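Local coordinates for protein TetR family transcriptional regulator (Chloroflexus aurantiacus, PDB 3NRG) that probably binds DNA at cis-regulatory sites as a transcription factor of the TetR family, through a predicted helix-turn-helix motif, at residues D86-I99 against I203-R215. Numbering follows the deposited sequence.
Sequences DMFAYLRWLLDVGI and IEQVIDILERGMR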
loop_
_atom_site.group_PDB
_atom_site.type_symbol
_atom_site.label_atom_id
_atom_site.label_comp_id
_atom_site.label_asym_id
_atom_site.label_seq_id
_atom_site.Cartn_x
_atom_site.Cartn_y
_atom_site.Cartn_z
ATOM N N ASP A 86 -15.025 -19.555 2.383
ATOM C CA ASP A 86 -13.861 -20.157 1.743
ATOM C C ASP A 86 -12.661 -19.225 1.836
ATOM O O ASP A 86 -12.785 -18.031 1.535
ATOM C CB ASP A 86 -14.177 -20.472 0.274
ATOM C CG ASP A 86 -13.104 -21.261 -0.435
ATOM O OD1 ASP A 86 -12.975 -22.467 -0.153
ATOM O OD2 ASP A 86 -12.447 -20.693 -1.335
HETATM N N MSE A 87 -11.494 -19.765 2.246
HETATM C CA MSE A 87 -10.262 -18.988 2.399
HETATM C C MSE A 87 -9.792 -18.390 1.071
HETATM O O MSE A 87 -9.358 -17.236 1.038
HETATM C CB MSE A 87 -9.150 -19.847 3.022
HETATM C CG MSE A 87 -7.969 -19.023 3.537
HETATM SE SE MSE A 87 -6.469 -20.120 3.991
HETATM C CE MSE A 87 -5.728 -20.332 2.283
ATOM N N PHE A 88 -9.874 -19.172 -0.023
ATOM C CA PHE A 88 -9.434 -18.710 -1.339
ATOM C C PHE A 88 -10.374 -17.683 -1.956
ATOM O O PHE A 88 -9.909 -16.746 -2.605
ATOM C CB PHE A 88 -9.166 -19.891 -2.274
ATOM C CG PHE A 88 -8.013 -20.737 -1.790
ATOM C CD1 PHE A 88 -6.701 -20.278 -1.894
ATOM C CD2 PHE A 88 -8.238 -21.945 -1.143
ATOM C CE1 PHE A 88 -5.640 -21.027 -1.382
ATOM C CE2 PHE A 88 -7.173 -22.706 -0.657
ATOM C CZ PHE A 88 -5.881 -22.245 -0.788
ATOM N N ALA A 89 -11.682 -17.794 -1.669
ATOM C CA ALA A 89 -12.659 -16.807 -2.118
ATOM C C ALA A 89 -12.435 -15.493 -1.359
ATOM O O ALA A 89 -12.559 -14.414 -1.947
ATOM C CB ALA A 89 -14.065 -17.319 -1.884
ATOM N N TYR A 90 -12.019 -15.591 -0.073
ATOM C CA TYR A 90 -11.678 -14.427 0.741
ATOM C C TYR A 90 -10.375 -13.790 0.262
ATOM O O TYR A 90 -10.293 -12.566 0.178
ATOM C CB TYR A 90 -11.583 -14.803 2.235
ATOM C CG TYR A 90 -10.985 -13.707 3.095
ATOM C CD1 TYR A 90 -11.688 -12.534 3.352
ATOM C CD2 TYR A 90 -9.709 -13.835 3.636
ATOM C CE1 TYR A 90 -11.125 -11.503 4.102
ATOM C CE2 TYR A 90 -9.141 -12.816 4.397
ATOM C CZ TYR A 90 -9.857 -11.656 4.634
ATOM O OH TYR A 90 -9.302 -10.656 5.382
ATOM N N LEU A 91 -9.354 -14.620 -0.055
ATOM C CA LEU A 91 -8.060 -14.140 -0.544
ATOM C C LEU A 91 -8.195 -13.374 -1.855
ATOM O O LEU A 91 -7.499 -12.377 -2.051
ATOM C CB LEU A 91 -7.056 -15.296 -0.688
ATOM C CG LEU A 91 -6.433 -15.826 0.620
ATOM C CD1 LEU A 91 -5.654 -17.081 0.369
ATOM C CD2 LEU A 91 -5.535 -14.787 1.271
ATOM N N ARG A 92 -9.127 -13.804 -2.732
ATOM C CA ARG A 92 -9.413 -13.111 -3.995
ATOM C C ARG A 92 -9.999 -11.722 -3.704
ATOM O O ARG A 92 -9.623 -10.751 -4.358
ATOM C CB ARG A 92 -10.377 -13.947 -4.873
ATOM C CG ARG A 92 -10.559 -13.408 -6.298
ATOM C CD ARG A 92 -11.753 -12.468 -6.413
ATOM N NE ARG A 92 -11.732 -11.707 -7.663
ATOM C CZ ARG A 92 -12.382 -12.065 -8.767
ATOM N NH1 ARG A 92 -13.112 -13.176 -8.785
ATOM N NH2 ARG A 92 -12.312 -11.314 -9.857
ATOM N N TRP A 93 -10.914 -11.636 -2.713
ATOM C CA TRP A 93 -11.505 -10.375 -2.282
ATOM C C TRP A 93 -10.421 -9.451 -1.695
ATOM O O TRP A 93 -10.359 -8.277 -2.055
ATOM C CB TRP A 93 -12.623 -10.632 -1.245
ATOM C CG TRP A 93 -13.247 -9.379 -0.690
ATOM C CD1 TRP A 93 -14.331 -8.714 -1.183
ATOM C CD2 TRP A 93 -12.830 -8.659 0.482
ATOM N NE1 TRP A 93 -14.609 -7.615 -0.401
ATOM C CE2 TRP A 93 -13.699 -7.553 0.624
ATOM C CE3 TRP A 93 -11.804 -8.842 1.429
ATOM C CZ2 TRP A 93 -13.562 -6.621 1.663
ATOM C CZ3 TRP A 93 -11.671 -7.921 2.457
ATOM C CH2 TRP A 93 -12.546 -6.830 2.571
ATOM N N LEU A 94 -9.554 -9.997 -0.812
ATOM C CA LEU A 94 -8.480 -9.239 -0.162
ATOM C C LEU A 94 -7.415 -8.770 -1.174
ATOM O O LEU A 94 -6.867 -7.671 -1.030
ATOM C CB LEU A 94 -7.836 -10.081 0.951
ATOM C CG LEU A 94 -6.870 -9.349 1.895
ATOM C CD1 LEU A 94 -7.616 -8.306 2.767
ATOM C CD2 LEU A 94 -6.113 -10.345 2.768
ATOM N N LEU A 95 -7.133 -9.597 -2.194
ATOM C CA LEU A 95 -6.186 -9.253 -3.259
ATOM C C LEU A 95 -6.754 -8.112 -4.110
ATOM O O LEU A 95 -6.035 -7.165 -4.426
ATOM C CB LEU A 95 -5.898 -10.499 -4.129
ATOM C CG LEU A 95 -4.779 -10.392 -5.173
ATOM C CD1 LEU A 95 -3.486 -9.869 -4.558
ATOM C CD2 LEU A 95 -4.534 -11.736 -5.828
ATOM N N ASP A 96 -8.069 -8.175 -4.408
ATOM C CA ASP A 96 -8.789 -7.156 -5.171
ATOM C C ASP A 96 -8.797 -5.807 -4.424
ATOM O O ASP A 96 -8.533 -4.771 -5.034
ATOM C CB ASP A 96 -10.226 -7.620 -5.439
ATOM C CG ASP A 96 -10.698 -7.381 -6.854
ATOM O OD1 ASP A 96 -10.795 -6.192 -7.258
ATOM O OD2 ASP A 96 -11.046 -8.371 -7.537
ATOM N N VAL A 97 -9.076 -5.832 -3.100
ATOM C CA VAL A 97 -9.085 -4.632 -2.252
ATOM C C VAL A 97 -7.701 -3.945 -2.246
ATOM O O VAL A 97 -7.609 -2.737 -2.484
ATOM C CB VAL A 97 -9.581 -4.956 -0.812
ATOM C CG1 VAL A 97 -9.276 -3.810 0.151
ATOM C CG2 VAL A 97 -11.071 -5.278 -0.809
ATOM N N GLY A 98 -6.649 -4.732 -2.003
ATOM C CA GLY A 98 -5.273 -4.243 -1.981
ATOM C C GLY A 98 -4.873 -3.554 -3.268
ATOM O O GLY A 98 -4.244 -2.494 -3.241
ATOM N N ILE A 99 -5.278 -4.135 -4.407
ATOM C CA ILE A 99 -5.012 -3.592 -5.739
ATOM C C ILE A 99 -5.847 -2.306 -5.992
ATOM O O ILE A 99 -5.323 -1.332 -6.544
ATOM C CB ILE A 99 -5.239 -4.705 -6.813
ATOM C CG1 ILE A 99 -4.118 -5.793 -6.718
ATOM C CG2 ILE A 99 -5.317 -4.121 -8.224
ATOM C CD1 ILE A 99 -4.469 -7.179 -7.342
ATOM N N ILE A 203 -6.040 -11.847 -11.602
ATOM C CA ILE A 203 -6.312 -12.026 -10.174
ATOM C C ILE A 203 -6.909 -13.415 -9.913
ATOM O O ILE A 203 -6.446 -14.111 -9.005
ATOM C CB ILE A 203 -7.201 -10.871 -9.626
ATOM C CG1 ILE A 203 -6.423 -9.528 -9.652
ATOM C CG2 ILE A 203 -7.718 -11.181 -8.205
ATOM C CD1 ILE A 203 -7.306 -8.283 -9.646
ATOM N N GLU A 204 -7.873 -13.854 -10.768
ATOM C CA GLU A 204 -8.488 -15.186 -10.664
ATOM C C GLU A 204 -7.463 -16.293 -10.956
ATOM O O GLU A 204 -7.404 -17.278 -10.219
ATOM C CB GLU A 204 -9.698 -15.307 -11.603
ATOM C CG GLU A 204 -10.892 -14.464 -11.181
ATOM C CD GLU A 204 -12.083 -14.494 -12.127
ATOM O OE1 GLU A 204 -11.984 -15.131 -13.203
ATOM O OE2 GLU A 204 -13.116 -13.868 -11.793
ATOM N N GLN A 205 -6.621 -16.104 -12.004
ATOM C CA GLN A 205 -5.541 -17.036 -12.364
ATOM C C GLN A 205 -4.561 -17.218 -11.194
ATOM O O GLN A 205 -4.192 -18.348 -10.881
ATOM C CB GLN A 205 -4.793 -16.534 -13.606
ATOM C CG GLN A 205 -5.366 -17.043 -14.923
ATOM C CD GLN A 205 -4.715 -18.334 -15.392
ATOM O OE1 GLN A 205 -3.762 -18.847 -14.793
ATOM N NE2 GLN A 205 -5.174 -18.846 -16.514
ATOM N N VAL A 206 -4.174 -16.099 -10.530
ATOM C CA VAL A 206 -3.261 -16.110 -9.377
ATOM C C VAL A 206 -3.840 -16.938 -8.225
ATOM O O VAL A 206 -3.144 -17.795 -7.676
ATOM C CB VAL A 206 -2.888 -14.669 -8.927
ATOM C CG1 VAL A 206 -2.324 -14.657 -7.512
ATOM C CG2 VAL A 206 -1.913 -14.028 -9.900
ATOM N N ILE A 207 -5.123 -16.703 -7.883
ATOM C CA ILE A 207 -5.811 -17.443 -6.816
ATOM C C ILE A 207 -5.935 -18.940 -7.164
ATOM O O ILE A 207 -5.700 -19.784 -6.296
ATOM C CB ILE A 207 -7.182 -16.778 -6.459
ATOM C CG1 ILE A 207 -6.994 -15.316 -5.943
ATOM C CG2 ILE A 207 -7.992 -17.623 -5.464
ATOM C CD1 ILE A 207 -6.107 -15.138 -4.628
ATOM N N ASP A 208 -6.229 -19.266 -8.453
ATOM C CA ASP A 208 -6.334 -20.659 -8.922
ATOM C C ASP A 208 -5.026 -21.420 -8.701
ATOM O O ASP A 208 -5.057 -22.568 -8.256
ATOM C CB ASP A 208 -6.736 -20.714 -10.412
ATOM C CG ASP A 208 -8.161 -20.270 -10.710
ATOM O OD1 ASP A 208 -8.928 -20.046 -9.749
ATOM O OD2 ASP A 208 -8.506 -20.147 -11.908
ATOM N N ILE A 209 -3.874 -20.773 -8.992
ATOM C CA ILE A 209 -2.552 -21.374 -8.800
ATOM C C ILE A 209 -2.306 -21.655 -7.307
ATOM O O ILE A 209 -1.930 -22.777 -6.946
ATOM C CB ILE A 209 -1.430 -20.493 -9.440
ATOM C CG1 ILE A 209 -1.603 -20.412 -10.981
ATOM C CG2 ILE A 209 -0.010 -21.014 -9.058
ATOM C CD1 ILE A 209 -0.899 -19.198 -11.655
ATOM N N LEU A 210 -2.593 -20.660 -6.437
ATOM C CA LEU A 210 -2.413 -20.794 -4.986
ATOM C C LEU A 210 -3.378 -21.823 -4.388
ATOM O O LEU A 210 -2.994 -22.576 -3.488
ATOM C CB LEU A 210 -2.580 -19.433 -4.291
ATOM C CG LEU A 210 -1.588 -18.321 -4.709
ATOM C CD1 LEU A 210 -2.062 -16.973 -4.237
ATOM C CD2 LEU A 210 -0.182 -18.602 -4.197
ATOM N N GLU A 211 -4.620 -21.884 -4.923
ATOM C CA GLU A 211 -5.639 -22.832 -4.475
ATOM C C GLU A 211 -5.227 -24.278 -4.778
ATOM O O GLU A 211 -5.232 -25.113 -3.873
ATOM C CB GLU A 211 -7.000 -22.502 -5.108
ATOM C CG GLU A 211 -8.151 -23.330 -4.561
ATOM C CD GLU A 211 -9.490 -23.070 -5.218
ATOM O OE1 GLU A 211 -9.510 -22.705 -6.416
ATOM O OE2 GLU A 211 -10.525 -23.287 -4.549
ATOM N N ARG A 212 -4.828 -24.565 -6.039
ATOM C CA ARG A 212 -4.392 -25.912 -6.434
ATOM C C ARG A 212 -3.134 -26.338 -5.669
ATOM O O ARG A 212 -2.981 -27.513 -5.330
ATOM C CB ARG A 212 -4.141 -25.997 -7.948
ATOM C CG ARG A 212 -5.397 -25.896 -8.800
ATOM C CD ARG A 212 -5.114 -26.235 -10.256
ATOM N NE ARG A 212 -4.169 -25.299 -10.872
ATOM C CZ ARG A 212 -4.531 -24.244 -11.597
ATOM N NH1 ARG A 212 -5.816 -23.990 -11.815
ATOM N NH2 ARG A 212 -3.611 -23.441 -12.116
ATOM N N GLY A 213 -2.258 -25.377 -5.398
ATOM C CA GLY A 213 -1.006 -25.631 -4.701
ATOM C C GLY A 213 -1.136 -25.878 -3.211
ATOM O O GLY A 213 -0.296 -26.569 -2.628
HETATM N N MSE A 214 -2.183 -25.310 -2.571
HETATM C CA MSE A 214 -2.337 -25.390 -1.106
HETATM C C MSE A 214 -3.526 -26.217 -0.620
HETATM O O MSE A 214 -3.445 -26.799 0.467
HETATM C CB MSE A 214 -2.388 -23.988 -0.486
HETATM C CG MSE A 214 -1.143 -23.192 -0.721
HETATM SE SE MSE A 214 -1.261 -21.430 0.027
HETATM C CE MSE A 214 0.308 -20.677 -0.809
ATOM N N ARG A 215 -4.662 -26.194 -1.356
ATOM C CA ARG A 215 -5.868 -26.918 -0.925
ATOM C C ARG A 215 -5.674 -28.431 -0.956
ATOM O O ARG A 215 -4.990 -28.948 -1.841
ATOM C CB ARG A 215 -7.094 -26.510 -1.757
ATOM C CG ARG A 215 -8.417 -26.911 -1.106
ATOM C CD ARG A 215 -9.589 -26.796 -2.053
ATOM N NE ARG A 215 -9.971 -25.405 -2.289
ATOM C CZ ARG A 215 -10.807 -24.721 -1.514
ATOM N NH1 ARG A 215 -11.326 -25.283 -0.426
ATOM N NH2 ARG A 215 -11.119 -23.468 -1.810
#
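Phe88 faces Glu211 and Arg92 faces Ile207 where helices 87-99 and 203-214 run roughly antiparallel, their axes 10.0 Å apart at closest approach and 143° between their directions. Three side chains interlock as knobs into holes: Phe88 among Ile207, Leu210, Glu211 and Met214; Ile207 among Phe88, Leu91, Arg92 and Leu95; and Ile203 among Arg92, Leu95, Asp96 and Ile99. Phe88 lies with one ring face against the backbone of Glu211, whose CA stands 3.7 Å from the Phe88 ring centroid in a CH-pi contact, while Met87 CE lies over the opposite face, toward the rim. Met214 CB meets the ring at its edge. Ile207 aims CD1 at the backbone of Leu91 and Arg92, and Leu95 CD2 reaches both Ile207 CD1 (3.9 Å) and Val206 CG1. Farther along, Ile99 CD1 touches Ile203 CD1 at 3.8 Å.

Charged groups line the polar margin at two places. Arg215 NH2 gives Asp86 OD1 a 2.7 Å bond, nearly straight at 166° and on the syn lone pair, with carboxylate and guanidinium almost coplanar. The same NH2 also bonds Glu211 OE2 at 2.8 Å, so one arginine bridges two acids that would otherwise probably repel. Asp86 meanwhile caps its own helix, OD2 accepting from Ala89 N. At the second place, a bend at chi2 (-93°) turns the Arg92 chain across the side chain of Ile207, and NH1 of Arg92 donates to Glu204 OE2 (3.1 Å), guanidinium and carboxylate nearly perpendicular; its NE makes a weak bond to Asp96.

Within the all-helical TetR-like C-terminal domain, helix 157-179 packs against both partners, with Phe168 and Leu171 on Leu95, Val167 on Val206 and Val163 on Leu210. Helix 124-147 adds Phe138 against Leu91, and Leu151 from a loop touches Phe88.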